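Local coordinates for protein glucose-6-phosphate isomerase (PDB 3QKI) that probably interconverts alpha-D-glucose 6-phosphate and beta-D-fructose 6-phosphate, the second step of glycolysis, at residues T363-S368 / G541-I546; L386-H391 / G527-L532; Q393-E398 / S535-E540. One frame throughout, in Å; residues are numbered along the deposited sequence. Where two conformers were deposited one is given.

How the contacts relate
All three contacts use helix 523-543, taken in turn from its first half to its C-terminal end. Contact 2 lies near the middle of the chain, and contact 3 about 11 Å further along (centre to centre); both pair this helix with helix 388-400 and touch the second subunit. Contact 1, centred about 10 Å from contact 3 and about 20 Å from contact 2, pairs the end of the helix with helix 356-371. Along the sequence contacts 2 and 3 cross, their segments alternating, and both are nested inside the loop closed by contact 1. Ser364 OG, probably hydrogen-bonded to Glu540 and Arg536, ties contact 1 to contact 3, where Gln394 and Glu398 bind beta-D-fructose 6-phosphate.

Contact 1. Residues T363-S368 / G541-I546; sequences TSFYNS and GFLLNI
Phe365 turns its ring away from its own backbone N (CG anti to it, chi1 173°) and reaches from helix 356-371 toward the end of helix 523-543, where Leu543 and Leu544 both hold CG anti to the carbonyl carbon. Despite similar first torsions, these neighbouring leucines meet the ring differently. Leu543 lies over a face with its CB, while its methyl CD1 packs 4.0 Å from CB of Phe365, at the root of the aromatic side chain. Leu544 comes to the edge instead: its CD2 sits in the ring plane, 3.9 Å from Phe365 CD1, and the two side chains slide past each other in opposite directions. The ring also touches the backbone, Phe365 CE1 lying 3.9 Å from Leu543 O.

Just beyond, Asn545 adopts a positive phi of 57° and closes the helix with a Schellman motif, in which Ile546 N bonds to Gly541 O at 2.9 Å. The Phe365 ring also stacks with His369 and touches Tyr29 of helix 27-39. Across the two segments the contact is mostly apolar, with the ring rim also resting near one carbonyl oxygen, whereas the carbonyls of Leu543 and Leu544 are bonded to the hydroxyls of Tyr84 and Tyr413, from other parts of the fold.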
ATOM      1  N   THR A 363     -20.054  -8.658  -9.911  1.00 15.55           N
ATOM      2  CA  THR A 363     -20.245  -8.079  -8.579  1.00 14.65           C
ATOM      3  C   THR A 363     -19.566  -6.710  -8.518  1.00 17.07           C
ATOM      4  O   THR A 363     -20.178  -5.745  -8.068  1.00 17.16           O
ATOM      5  CB  THR A 363     -19.708  -9.047  -7.525  1.00 14.55           C
ATOM      6  OG1 THR A 363     -20.460 -10.265  -7.589  1.00 15.86           O
ATOM      7  CG2 THR A 363     -19.765  -8.489  -6.134  1.00  8.81           C
ATOM      8  N   SER A 364     -18.306  -6.636  -8.970  1.00 13.75           N
ATOM      9  CA  SER A 364     -17.513  -5.408  -8.998  1.00 12.67           C
ATOM     10  C   SER A 364     -18.210  -4.333  -9.860  1.00 15.70           C
ATOM     11  O   SER A 364     -18.319  -3.181  -9.438  1.00 13.19           O
ATOM     12  CB  SER A 364     -16.130  -5.723  -9.544  1.00 16.82           C
ATOM     13  OG  SER A 364     -15.286  -4.582  -9.610  1.00 22.00           O
ATOM     14  N   PHE A 365     -18.670  -4.720 -11.059  1.00 13.37           N
ATOM     15  CA  PHE A 365     -19.385  -3.878 -12.018  1.00 13.33           C
ATOM     16  C   PHE A 365     -20.674  -3.343 -11.391  1.00 18.89           C
ATOM     17  O   PHE A 365     -20.963  -2.156 -11.496  1.00 18.76           O
ATOM     18  CB  PHE A 365     -19.685  -4.702 -13.295  1.00 15.50           C
ATOM     19  CG  PHE A 365     -20.570  -4.015 -14.308  1.00 17.61           C
ATOM     20  CD1 PHE A 365     -20.067  -3.016 -15.134  1.00 20.21           C
ATOM     21  CD2 PHE A 365     -21.910  -4.374 -14.440  1.00 19.89           C
ATOM     22  CE1 PHE A 365     -20.891  -2.386 -16.078  1.00 21.64           C
ATOM     23  CE2 PHE A 365     -22.739  -3.725 -15.357  1.00 22.11           C
ATOM     24  CZ  PHE A 365     -22.226  -2.734 -16.172  1.00 20.17           C
ATOM     25  N   TYR A 366     -21.450  -4.239 -10.731  1.00 16.35           N
ATOM     26  CA  TYR A 366     -22.702  -3.917 -10.055  1.00 15.37           C
ATOM     27  C   TYR A 366     -22.484  -2.862  -8.942  1.00 16.18           C
ATOM     28  O   TYR A 366     -23.147  -1.825  -8.945  1.00 13.89           O
ATOM     29  CB  TYR A 366     -23.275  -5.218  -9.475  1.00 16.40           C
ATOM     30  CG  TYR A 366     -24.561  -5.071  -8.698  1.00 17.79           C
ATOM     31  CD1 TYR A 366     -25.782  -4.909  -9.353  1.00 18.37           C
ATOM     32  CD2 TYR A 366     -24.578  -5.201  -7.311  1.00 18.78           C
ATOM     33  CE1 TYR A 366     -26.975  -4.811  -8.645  1.00 16.25           C
ATOM     34  CE2 TYR A 366     -25.770  -5.104  -6.589  1.00 19.59           C
ATOM     35  CZ  TYR A 366     -26.968  -4.920  -7.263  1.00 23.66           C
ATOM     36  OH  TYR A 366     -28.140  -4.836  -6.557  1.00 18.44           O
ATOM     37  N   ASN A 367     -21.521  -3.110  -8.034  1.00 14.26           N
ATOM     38  CA  ASN A 367     -21.187  -2.172  -6.946  1.00 14.36           C
ATOM     39  C   ASN A 367     -20.758  -0.825  -7.454  1.00 17.39           C
ATOM     40  O   ASN A 367     -21.194   0.202  -6.919  1.00 19.52           O
ATOM     41  CB  ASN A 367     -20.113  -2.756  -6.035  1.00 13.85           C
ATOM     42  CG  ASN A 367     -20.641  -3.848  -5.154  1.00 23.62           C
ATOM     43  OD1 ASN A 367     -21.833  -3.920  -4.894  1.00 18.75           O
ATOM     44  ND2 ASN A 367     -19.765  -4.734  -4.692  1.00 13.51           N
ATOM     45  N   SER A 368     -19.928  -0.809  -8.490  1.00 12.02           N
ATOM     46  CA  SER A 368     -19.439   0.455  -9.048  1.00 12.38           C
ATOM     47  C   SER A 368     -20.534   1.207  -9.822  1.00 19.94           C
ATOM     48  O   SER A 368     -20.723   2.406  -9.609  1.00 19.16           O
ATOM     49  CB  SER A 368     -18.226   0.207  -9.943  1.00 14.48           C
ATOM     50  OG  SER A 368     -17.846   1.385 -10.651  1.00 14.66           O
ATOM     51  N   GLY A 541     -13.320  -5.747 -18.064  1.00 13.37           N
ATOM     52  CA  GLY A 541     -13.051  -4.817 -19.163  1.00 12.44           C
ATOM     53  C   GLY A 541     -14.097  -4.963 -20.254  1.00 14.15           C
ATOM     54  O   GLY A 541     -14.590  -3.960 -20.771  1.00 14.42           O
ATOM     55  N   PHE A 542     -14.512  -6.211 -20.538  1.00 10.35           N
ATOM     56  CA  PHE A 542     -15.567  -6.506 -21.514  1.00 10.77           C
ATOM     57  C   PHE A 542     -16.941  -6.055 -21.032  1.00 17.13           C
ATOM     58  O   PHE A 542     -17.702  -5.497 -21.824  1.00 17.47           O
ATOM     59  CB  PHE A 542     -15.572  -7.977 -21.958  1.00 11.45           C
ATOM     60  CG  PHE A 542     -14.354  -8.371 -22.788  1.00 13.39           C
ATOM     61  CD1 PHE A 542     -13.935  -7.589 -23.859  1.00 14.20           C
ATOM     62  CD2 PHE A 542     -13.654  -9.550 -22.516  1.00 15.64           C
ATOM     63  CE1 PHE A 542     -12.838  -7.971 -24.643  1.00 15.74           C
ATOM     64  CE2 PHE A 542     -12.532  -9.910 -23.274  1.00 16.75           C
ATOM     65  CZ  PHE A 542     -12.128  -9.114 -24.329  1.00 15.00           C
ATOM     66  N   LEU A 543     -17.225  -6.209 -19.724  1.00 14.92           N
ATOM     67  CA  LEU A 543     -18.473  -5.706 -19.123  1.00 14.12           C
ATOM     68  C   LEU A 543     -18.508  -4.171 -19.246  1.00 17.83           C
ATOM     69  O   LEU A 543     -19.558  -3.605 -19.555  1.00 16.19           O
ATOM     70  CB  LEU A 543     -18.596  -6.101 -17.634  1.00 13.12           C
ATOM     71  CG  LEU A 543     -18.705  -7.589 -17.290  1.00 15.06           C
ATOM     72  CD1 LEU A 543     -18.765  -7.768 -15.776  1.00 14.94           C
ATOM     73  CD2 LEU A 543     -19.906  -8.244 -17.966  1.00 17.50           C
ATOM     74  N   LEU A 544     -17.351  -3.509 -19.015  1.00 12.94           N
ATOM     75  CA  LEU A 544     -17.229  -2.041 -19.101  1.00 12.14           C
ATOM     76  C   LEU A 544     -17.153  -1.544 -20.528  1.00 14.55           C
ATOM     77  O   LEU A 544     -17.214  -0.332 -20.757  1.00 12.95           O
ATOM     78  CB  LEU A 544     -15.982  -1.573 -18.344  1.00 11.45           C
ATOM     79  CG  LEU A 544     -16.057  -1.683 -16.817  1.00 14.86           C
ATOM     80  CD1 LEU A 544     -14.702  -1.463 -16.208  1.00 14.31           C
ATOM     81  CD2 LEU A 544     -17.093  -0.718 -16.233  1.00 17.42           C
ATOM     82  N   ASN A 545     -16.953  -2.483 -21.478  1.00 13.42           N
ATOM     83  CA  ASN A 545     -16.752  -2.241 -22.905  1.00 14.27           C
ATOM     84  C   ASN A 545     -15.549  -1.312 -23.142  1.00 18.60           C
ATOM     85  O   ASN A 545     -15.624  -0.375 -23.926  1.00 17.77           O
ATOM     86  CB  ASN A 545     -18.028  -1.710 -23.588  1.00 13.72           C
ATOM     87  CG  ASN A 545     -17.987  -1.818 -25.079  1.00 22.31           C
ATOM     88  OD1 ASN A 545     -17.434  -2.765 -25.638  1.00 16.76           O
ATOM     89  ND2 ASN A 545     -18.517  -0.816 -25.756  1.00 12.25           N
ATOM     90  N   ILE A 546     -14.446  -1.570 -22.447  1.00 16.43           N
ATOM     91  CA  ILE A 546     -13.212  -0.787 -22.623  1.00 14.66           C
ATOM     92  C   ILE A 546     -12.089  -1.737 -23.060  1.00 14.73           C
ATOM     93  O   ILE A 546     -12.259  -2.962 -23.033  1.00 13.41           O
ATOM     94  CB  ILE A 546     -12.834   0.025 -21.361  1.00 17.01           C
ATOM     95  CG1 ILE A 546     -12.603  -0.906 -20.140  1.00 18.58           C
ATOM     96  CG2 ILE A 546     -13.818   1.215 -21.109  1.00 14.76           C
ATOM     97  CD1 ILE A 546     -12.214  -0.194 -18.878  1.00 26.65           C
TER

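Contact 2. Residues L386-H391 / G527-L532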
ATOM      1  N   LEU A 386       1.418  -9.867   1.687  1.00 10.18           N
ATOM      2  CA  LEU A 386       1.665  -8.424   1.823  0.50 11.73           C
ATOM      3  C   LEU A 386       1.937  -7.683   0.511  1.00 13.87           C
ATOM      4  O   LEU A 386       1.747  -6.475   0.460  1.00 15.52           O
ATOM      5  CB  LEU A 386       2.665  -8.033   2.954  0.50 12.35           C
ATOM      6  CG  LEU A 386       4.133  -8.490   2.841  0.50 18.64           C
ATOM      7  CD1 LEU A 386       4.971  -7.426   2.257  0.50 20.06           C
ATOM      8  CD2 LEU A 386       4.731  -8.716   4.211  0.50 20.04           C
ATOM      9  N   LYS A 387       2.349  -8.393  -0.542  1.00  9.73           N
ATOM     10  CA  LYS A 387       2.623  -7.750  -1.833  1.00 10.12           C
ATOM     11  C   LYS A 387       1.566  -8.056  -2.904  1.00 14.25           C
ATOM     12  O   LYS A 387       1.719  -7.627  -4.042  1.00 12.69           O
ATOM     13  CB  LYS A 387       4.050  -8.082  -2.339  1.00 11.30           C
ATOM     14  CG  LYS A 387       5.158  -7.562  -1.442  1.00 19.75           C
ATOM     15  CD  LYS A 387       5.271  -6.072  -1.480  1.00 22.77           C
ATOM     16  CE  LYS A 387       6.345  -5.560  -0.561  1.00 32.06           C
ATOM     17  NZ  LYS A 387       6.366  -4.072  -0.561  1.00 37.06           N
ATOM     18  N   PHE A 388       0.476  -8.737  -2.523  1.00 12.24           N
ATOM     19  CA  PHE A 388      -0.608  -9.089  -3.465  1.00 10.62           C
ATOM     20  C   PHE A 388      -1.351  -7.834  -3.955  1.00 14.35           C
ATOM     21  O   PHE A 388      -1.466  -7.639  -5.158  1.00 14.47           O
ATOM     22  CB  PHE A 388      -1.570 -10.113  -2.822  1.00 11.17           C
ATOM     23  CG  PHE A 388      -2.726 -10.542  -3.695  1.00 12.87           C
ATOM     24  CD1 PHE A 388      -2.503 -11.175  -4.923  1.00 15.43           C
ATOM     25  CD2 PHE A 388      -4.043 -10.339  -3.282  1.00 15.17           C
ATOM     26  CE1 PHE A 388      -3.585 -11.625  -5.709  1.00 16.04           C
ATOM     27  CE2 PHE A 388      -5.121 -10.767  -4.083  1.00 17.60           C
ATOM     28  CZ  PHE A 388      -4.881 -11.414  -5.284  1.00 15.40           C
ATOM     29  N   SER A 389      -1.824  -6.983  -3.026  1.00 11.26           N
ATOM     30  CA  SER A 389      -2.562  -5.724  -3.272  1.00 12.17           C
ATOM     31  C   SER A 389      -1.828  -4.802  -4.267  1.00 16.87           C
ATOM     32  O   SER A 389      -2.477  -4.248  -5.159  1.00 18.01           O
ATOM     33  CB  SER A 389      -2.759  -4.988  -1.944  1.00 16.28           C
ATOM     34  OG  SER A 389      -3.438  -3.756  -2.076  1.00 32.14           O
ATOM     35  N   ALA A 390      -0.494  -4.632  -4.119  1.00 13.37           N
ATOM     36  CA  ALA A 390       0.314  -3.787  -5.006  1.00 13.31           C
ATOM     37  C   ALA A 390       0.257  -4.320  -6.438  1.00 16.19           C
ATOM     38  O   ALA A 390       0.182  -3.528  -7.375  1.00 16.74           O
ATOM     39  CB  ALA A 390       1.755  -3.710  -4.511  1.00 14.40           C
ATOM     40  N   HIS A 391       0.282  -5.653  -6.612  1.00 12.36           N
ATOM     41  CA  HIS A 391       0.149  -6.266  -7.941  1.00 12.48           C
ATOM     42  C   HIS A 391      -1.294  -6.058  -8.483  1.00 15.35           C
ATOM     43  O   HIS A 391      -1.443  -5.589  -9.615  1.00 13.28           O
ATOM     44  CB  HIS A 391       0.494  -7.778  -7.928  1.00 12.96           C
ATOM     45  CG  HIS A 391       0.201  -8.438  -9.250  1.00 16.00           C
ATOM     46  ND1 HIS A 391       0.695  -7.917 -10.445  1.00 17.81           N
ATOM     47  CD2 HIS A 391      -0.575  -9.507  -9.531  1.00 18.04           C
ATOM     48  CE1 HIS A 391       0.254  -8.722 -11.397  1.00 17.82           C
ATOM     49  NE2 HIS A 391      -0.522  -9.686 -10.901  1.00 18.04           N
ATOM     50  N   GLY A 527      -1.287 -19.970  -7.980  1.00 11.05           N
ATOM     51  CA  GLY A 527      -1.593 -19.905  -9.406  1.00 11.30           C
ATOM     52  C   GLY A 527      -3.088 -19.696  -9.614  1.00 16.28           C
ATOM     53  O   GLY A 527      -3.490 -18.832 -10.409  1.00 15.10           O
ATOM     54  N   LEU A 528      -3.934 -20.445  -8.852  1.00 13.41           N
ATOM     55  CA  LEU A 528      -5.393 -20.269  -8.904  1.00 13.92           C
ATOM     56  C   LEU A 528      -5.756 -18.801  -8.568  1.00 15.94           C
ATOM     57  O   LEU A 528      -6.583 -18.218  -9.261  1.00 14.93           O
ATOM     58  CB  LEU A 528      -6.105 -21.173  -7.885  1.00 14.12           C
ATOM     59  CG  LEU A 528      -6.156 -22.665  -8.117  1.00 18.46           C
ATOM     60  CD1 LEU A 528      -6.857 -23.327  -6.951  1.00 18.33           C
ATOM     61  CD2 LEU A 528      -6.874 -23.019  -9.446  1.00 18.57           C
ATOM     62  N   LEU A 529      -5.132 -18.232  -7.506  1.00 12.21           N
ATOM     63  CA  LEU A 529      -5.369 -16.853  -7.051  1.00 12.50           C
ATOM     64  C   LEU A 529      -4.964 -15.814  -8.123  1.00 12.74           C
ATOM     65  O   LEU A 529      -5.728 -14.895  -8.384  1.00 12.51           O
ATOM     66  CB  LEU A 529      -4.684 -16.584  -5.690  1.00 12.27           C
ATOM     67  CG  LEU A 529      -4.864 -15.194  -5.061  1.00 16.59           C
ATOM     68  CD1 LEU A 529      -6.324 -14.908  -4.721  1.00 17.28           C
ATOM     69  CD2 LEU A 529      -3.999 -15.050  -3.802  1.00 14.40           C
ATOM     70  N   LEU A 530      -3.787 -15.966  -8.732  1.00 12.09           N
ATOM     71  CA  LEU A 530      -3.336 -15.056  -9.783  1.00 12.26           C
ATOM     72  C   LEU A 530      -4.287 -15.073 -10.970  1.00 15.32           C
ATOM     73  O   LEU A 530      -4.739 -14.010 -11.406  1.00 14.20           O
ATOM     74  CB  LEU A 530      -1.907 -15.385 -10.278  1.00 13.03           C
ATOM     75  CG  LEU A 530      -1.464 -14.586 -11.513  1.00 17.27           C
ATOM     76  CD1 LEU A 530      -1.197 -13.137 -11.171  1.00 18.94           C
ATOM     77  CD2 LEU A 530      -0.356 -15.252 -12.237  1.00 18.32           C
ATOM     78  N   SER A 531      -4.604 -16.275 -11.477  1.00 13.41           N
ATOM     79  CA  SER A 531      -5.461 -16.404 -12.652  1.00 12.76           C
ATOM     80  C   SER A 531      -6.873 -15.899 -12.365  1.00 14.73           C
ATOM     81  O   SER A 531      -7.479 -15.306 -13.239  1.00 14.00           O
ATOM     82  CB  SER A 531      -5.458 -17.831 -13.187  1.00 13.45           C
ATOM     83  OG  SER A 531      -6.467 -17.991 -14.176  1.00 17.88           O
ATOM     84  N   LEU A 532      -7.375 -16.103 -11.145  1.00 13.29           N
ATOM     85  CA  LEU A 532      -8.693 -15.649 -10.735  1.00 11.84           C
ATOM     86  C   LEU A 532      -8.813 -14.129 -10.960  1.00 15.02           C
ATOM     87  O   LEU A 532      -9.794 -13.684 -11.543  1.00 13.95           O
ATOM     88  CB  LEU A 532      -8.955 -16.024  -9.252  1.00 12.35           C
ATOM     89  CG  LEU A 532     -10.221 -15.450  -8.598  1.00 17.15           C
ATOM     90  CD1 LEU A 532     -11.454 -15.875  -9.343  1.00 17.05           C
ATOM     91  CD2 LEU A 532     -10.311 -15.844  -7.119  1.00 20.27           C
TER
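An aromatic-aliphatic contact, buried near the centre of the chain, joins the first turn of helix 388-400 to the N-terminal half of helix 523-543. Phe388 and His391, one turn apart on the first helix, face Leu529 and Leu530, neighbours on the second. The larger share belongs to Phe388 and Leu529, whose side chains come from opposite directions. Leu529 CD2 makes a CH-pi contact over one face of the phenyl ring, 4.1 Å from the centroid of the Phe388 ring and 19° off its normal, displaced toward the rim. The branch point joins in: Leu529 CG is 3.8 Å from Phe388 CZ, and CD1 of the same leucine touches that ring atom too, so the isobutyl group covers one face, toward the CE1-CZ side.

His391 has CG anti to the backbone N (chi1 173°), which extends its imidazole toward helix 523-543. There Leu530 crosses it at about a right angle. The bond from CA to CB of Leu530 does not aim at the histidine, but its tip turns nearer, bringing CD1 to 3.5 Å from His391 NE2 and 4.0 Å from His391 CD2. This meeting is oblique to the imidazole plane. The His391 side chain is about 5 Å from that of Gln394, which binds beta-D-fructose 6-phosphate, so the leucine packs against a residue close to the sugar-phosphate site.

Other elements surround the pair. Phe183 of helix 179-197 meets the Phe388 ring at about 60°, Tyr533 of the same helix 523-543 and Phe388 meet edge-to-face, and Leu179 packs on His391. Leu530 also touches Phe336 and Cys340 of helix 330-349, while Leu528 and Ser531 pack on Met343 of that helix.

Contact 3. Residues Q393-E398 / S535-E540; sequences QQLSME and SRIVAE
Ile537 of helix 523-543 lies against Ser396 and Leu395 of helix 388-400, dividing its two branches between them. The longer branch goes to the serine: Ile537 CD1 is 3.4 Å from Ser396 OG and 3.7 Å from Ser396 CB. The methyl CG2, anti to the backbone N, approaches the main chain of the other helix, 3.6 Å from Leu395 O. Leu395 itself adds a looser apolar contact between its CG and Ile537 CG1. The small serine is consistent with the close approach of the helices, with 6.0 Å between Ser396 CA and Ile537 CA. The hydroxyl of Ser396 is turned to its own helix, bonded to Ile392 O, so that a polar group can lie beneath the isoleucine.

Each helix also braces itself. Arg536 NE forms a salt bridge of 3.1 Å to Glu540 OE1, nearly straight at 162° and in the guanidinium plane, while Arg536 NH2 pairs with Glu444. On the other helix Gln394 NE2 bonds to Glu398 OE1 at 2.9 Å, meeting it from above the carboxylate plane. Gln394 and Glu398 bind beta-D-fructose 6-phosphate, and they pack on His429 and Ser430 of the second subunit. The buried charges of Arg536 and Glu540 are thus paired along their helix, and Glu398 OE1 pairs with Arg312; between 393-398 and 535-540 the contact is van der Waals, while Asn400 ND2, further along helix 388-400, bonds Ile537 O.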
ATOM      1  N   GLN A 393      -3.396  -3.754  -7.779  1.00 11.62           N
ATOM      2  CA  GLN A 393      -3.510  -2.321  -8.112  1.00 10.67           C
ATOM      3  C   GLN A 393      -3.134  -2.042  -9.542  1.00 14.39           C
ATOM      4  O   GLN A 393      -3.928  -1.412 -10.234  1.00 14.99           O
ATOM      5  CB  GLN A 393      -2.609  -1.485  -7.208  1.00 12.00           C
ATOM      6  CG  GLN A 393      -3.319  -0.876  -6.082  1.00 16.13           C
ATOM      7  CD  GLN A 393      -2.405   0.055  -5.319  1.00 25.21           C
ATOM      8  OE1 GLN A 393      -1.175   0.056  -5.476  1.00 14.65           O
ATOM      9  NE2 GLN A 393      -3.003   0.877  -4.477  1.00 14.50           N
ATOM     10  N   GLN A 394      -1.934  -2.514 -10.022  1.00 10.72           N
ATOM     11  CA  GLN A 394      -1.567  -2.312 -11.427  1.00 10.27           C
ATOM     12  C   GLN A 394      -2.477  -3.124 -12.364  1.00 14.98           C
ATOM     13  O   GLN A 394      -3.012  -2.564 -13.327  1.00 16.16           O
ATOM     14  CB  GLN A 394      -0.094  -2.630 -11.724  1.00 11.18           C
ATOM     15  CG  GLN A 394       0.178  -2.519 -13.246  1.00 16.06           C
ATOM     16  CD  GLN A 394       1.544  -2.883 -13.698  1.00 29.47           C
ATOM     17  OE1 GLN A 394       2.173  -3.762 -13.154  1.00 27.64           O
ATOM     18  NE2 GLN A 394       2.027  -2.208 -14.732  1.00 25.09           N
ATOM     19  N   LEU A 395      -2.649  -4.430 -12.085  1.00  9.64           N
ATOM     20  CA  LEU A 395      -3.455  -5.335 -12.898  1.00  9.39           C
ATOM     21  C   LEU A 395      -4.844  -4.751 -13.158  1.00 15.07           C
ATOM     22  O   LEU A 395      -5.270  -4.701 -14.301  1.00 13.76           O
ATOM     23  CB  LEU A 395      -3.543  -6.731 -12.249  1.00  9.67           C
ATOM     24  CG  LEU A 395      -4.446  -7.772 -12.965  1.00 15.84           C
ATOM     25  CD1 LEU A 395      -3.923  -8.112 -14.352  1.00 17.03           C
ATOM     26  CD2 LEU A 395      -4.559  -9.037 -12.147  1.00 16.48           C
ATOM     27  N   SER A 396      -5.509  -4.240 -12.109  1.00 11.13           N
ATOM     28  CA  SER A 396      -6.848  -3.663 -12.231  1.00  9.79           C
ATOM     29  C   SER A 396      -6.830  -2.262 -12.824  1.00 13.12           C
ATOM     30  O   SER A 396      -7.487  -2.014 -13.829  1.00 11.82           O
ATOM     31  CB  SER A 396      -7.520  -3.616 -10.859  1.00 13.08           C
ATOM     32  OG  SER A 396      -7.527  -4.927 -10.314  1.00 28.78           O
ATOM     33  N   MET A 397      -6.122  -1.334 -12.151  1.00 10.15           N
ATOM     34  CA  MET A 397      -6.115   0.079 -12.481  1.00  8.77           C
ATOM     35  C   MET A 397      -5.522   0.443 -13.823  1.00 12.17           C
ATOM     36  O   MET A 397      -6.057   1.320 -14.502  1.00 11.40           O
ATOM     37  CB  MET A 397      -5.535   0.909 -11.335  1.00 10.34           C
ATOM     38  CG  MET A 397      -6.365   0.774 -10.064  1.00 13.32           C
ATOM     39  SD  MET A 397      -5.680   1.516  -8.599  1.00 15.65           S
ATOM     40  CE  MET A 397      -5.938   3.279  -8.918  1.00 11.78           C
ATOM     41  N   GLU A 398      -4.424  -0.204 -14.208  1.00  9.58           N
ATOM     42  CA  GLU A 398      -3.810   0.087 -15.498  1.00  8.73           C
ATOM     43  C   GLU A 398      -4.601  -0.557 -16.628  1.00 10.70           C
ATOM     44  O   GLU A 398      -4.648  -0.021 -17.728  1.00 13.08           O
ATOM     45  CB  GLU A 398      -2.320  -0.271 -15.488  1.00 10.29           C
ATOM     46  CG  GLU A 398      -1.567   0.244 -16.697  1.00 19.43           C
ATOM     47  CD  GLU A 398      -0.101  -0.117 -16.696  1.00 41.64           C
ATOM     48  OE1 GLU A 398       0.219  -1.315 -16.869  1.00 30.45           O
ATOM     49  OE2 GLU A 398       0.732   0.799 -16.509  1.00 45.37           O
ATOM     50  N   SER A 535      -8.298 -13.178 -14.778  1.00 12.62           N
ATOM     51  CA  SER A 535      -9.567 -13.516 -15.438  1.00 12.07           C
ATOM     52  C   SER A 535     -10.650 -12.490 -15.085  1.00 15.94           C
ATOM     53  O   SER A 535     -11.337 -12.014 -15.983  1.00 16.39           O
ATOM     54  CB  SER A 535     -10.019 -14.918 -15.059  1.00 13.86           C
ATOM     55  OG  SER A 535      -9.042 -15.886 -15.390  1.00 17.59           O
ATOM     56  N   ARG A 536     -10.777 -12.121 -13.791  1.00 11.93           N
ATOM     57  CA  ARG A 536     -11.754 -11.137 -13.331  1.00 11.95           C
ATOM     58  C   ARG A 536     -11.579  -9.813 -14.050  1.00 15.85           C
ATOM     59  O   ARG A 536     -12.571  -9.245 -14.493  1.00 14.95           O
ATOM     60  CB  ARG A 536     -11.665 -10.957 -11.788  1.00 13.98           C
ATOM     61  CG  ARG A 536     -12.609  -9.913 -11.187  1.00 21.64           C
ATOM     62  CD  ARG A 536     -11.866  -8.609 -10.960  1.00 28.14           C
ATOM     63  NE  ARG A 536     -12.612  -7.626 -10.166  1.00 28.66           N
ATOM     64  CZ  ARG A 536     -12.619  -7.588  -8.835  1.00 30.86           C
ATOM     65  NH1 ARG A 536     -11.967  -8.503  -8.133  1.00 18.79           N
ATOM     66  NH2 ARG A 536     -13.292  -6.641  -8.199  1.00 17.86           N
ATOM     67  N   ILE A 537     -10.317  -9.322 -14.176  1.00 13.49           N
ATOM     68  CA  ILE A 537     -10.022  -8.056 -14.860  1.00 13.41           C
ATOM     69  C   ILE A 537     -10.361  -8.094 -16.353  1.00 14.91           C
ATOM     70  O   ILE A 537     -10.967  -7.147 -16.868  1.00 16.01           O
ATOM     71  CB  ILE A 537      -8.604  -7.538 -14.513  1.00 16.73           C
ATOM     72  CG1 ILE A 537      -8.586  -6.980 -13.057  1.00 19.04           C
ATOM     73  CG2 ILE A 537      -8.079  -6.519 -15.504  1.00 17.25           C
ATOM     74  CD1 ILE A 537      -9.786  -5.950 -12.661  1.00 31.17           C
ATOM     75  N   VAL A 538     -10.032  -9.203 -17.023  1.00 10.29           N
ATOM     76  CA  VAL A 538     -10.349  -9.398 -18.432  1.00 10.59           C
ATOM     77  C   VAL A 538     -11.897  -9.387 -18.618  1.00 13.27           C
ATOM     78  O   VAL A 538     -12.392  -8.675 -19.486  1.00 13.16           O
ATOM     79  CB  VAL A 538      -9.680 -10.681 -18.998  1.00 13.41           C
ATOM     80  CG1 VAL A 538     -10.310 -11.110 -20.319  1.00 12.16           C
ATOM     81  CG2 VAL A 538      -8.174 -10.491 -19.142  1.00 13.55           C
ATOM     82  N   ALA A 539     -12.641 -10.111 -17.762  1.00 11.82           N
ATOM     83  CA  ALA A 539     -14.107 -10.164 -17.824  1.00 11.91           C
ATOM     84  C   ALA A 539     -14.687  -8.783 -17.573  1.00 15.26           C
ATOM     85  O   ALA A 539     -15.595  -8.368 -18.290  1.00 16.03           O
ATOM     86  CB  ALA A 539     -14.657 -11.153 -16.802  1.00 12.63           C
ATOM     87  N   GLU A 540     -14.135  -8.051 -16.591  1.00 10.57           N
ATOM     88  CA  GLU A 540     -14.628  -6.745 -16.236  1.00  9.73           C
ATOM     89  C   GLU A 540     -14.438  -5.683 -17.330  1.00 14.78           C
ATOM     90  O   GLU A 540     -15.317  -4.832 -17.510  1.00 13.60           O
ATOM     91  CB  GLU A 540     -14.103  -6.300 -14.864  1.00 11.20           C
ATOM     92  CG  GLU A 540     -15.019  -5.291 -14.207  1.00 24.94           C
ATOM     93  CD  GLU A 540     -14.750  -5.004 -12.748  1.00 43.68           C
ATOM     94  OE1 GLU A 540     -13.870  -5.665 -12.146  1.00 28.93           O
ATOM     95  OE2 GLU A 540     -15.445  -4.121 -12.197  1.00 34.51           O
TER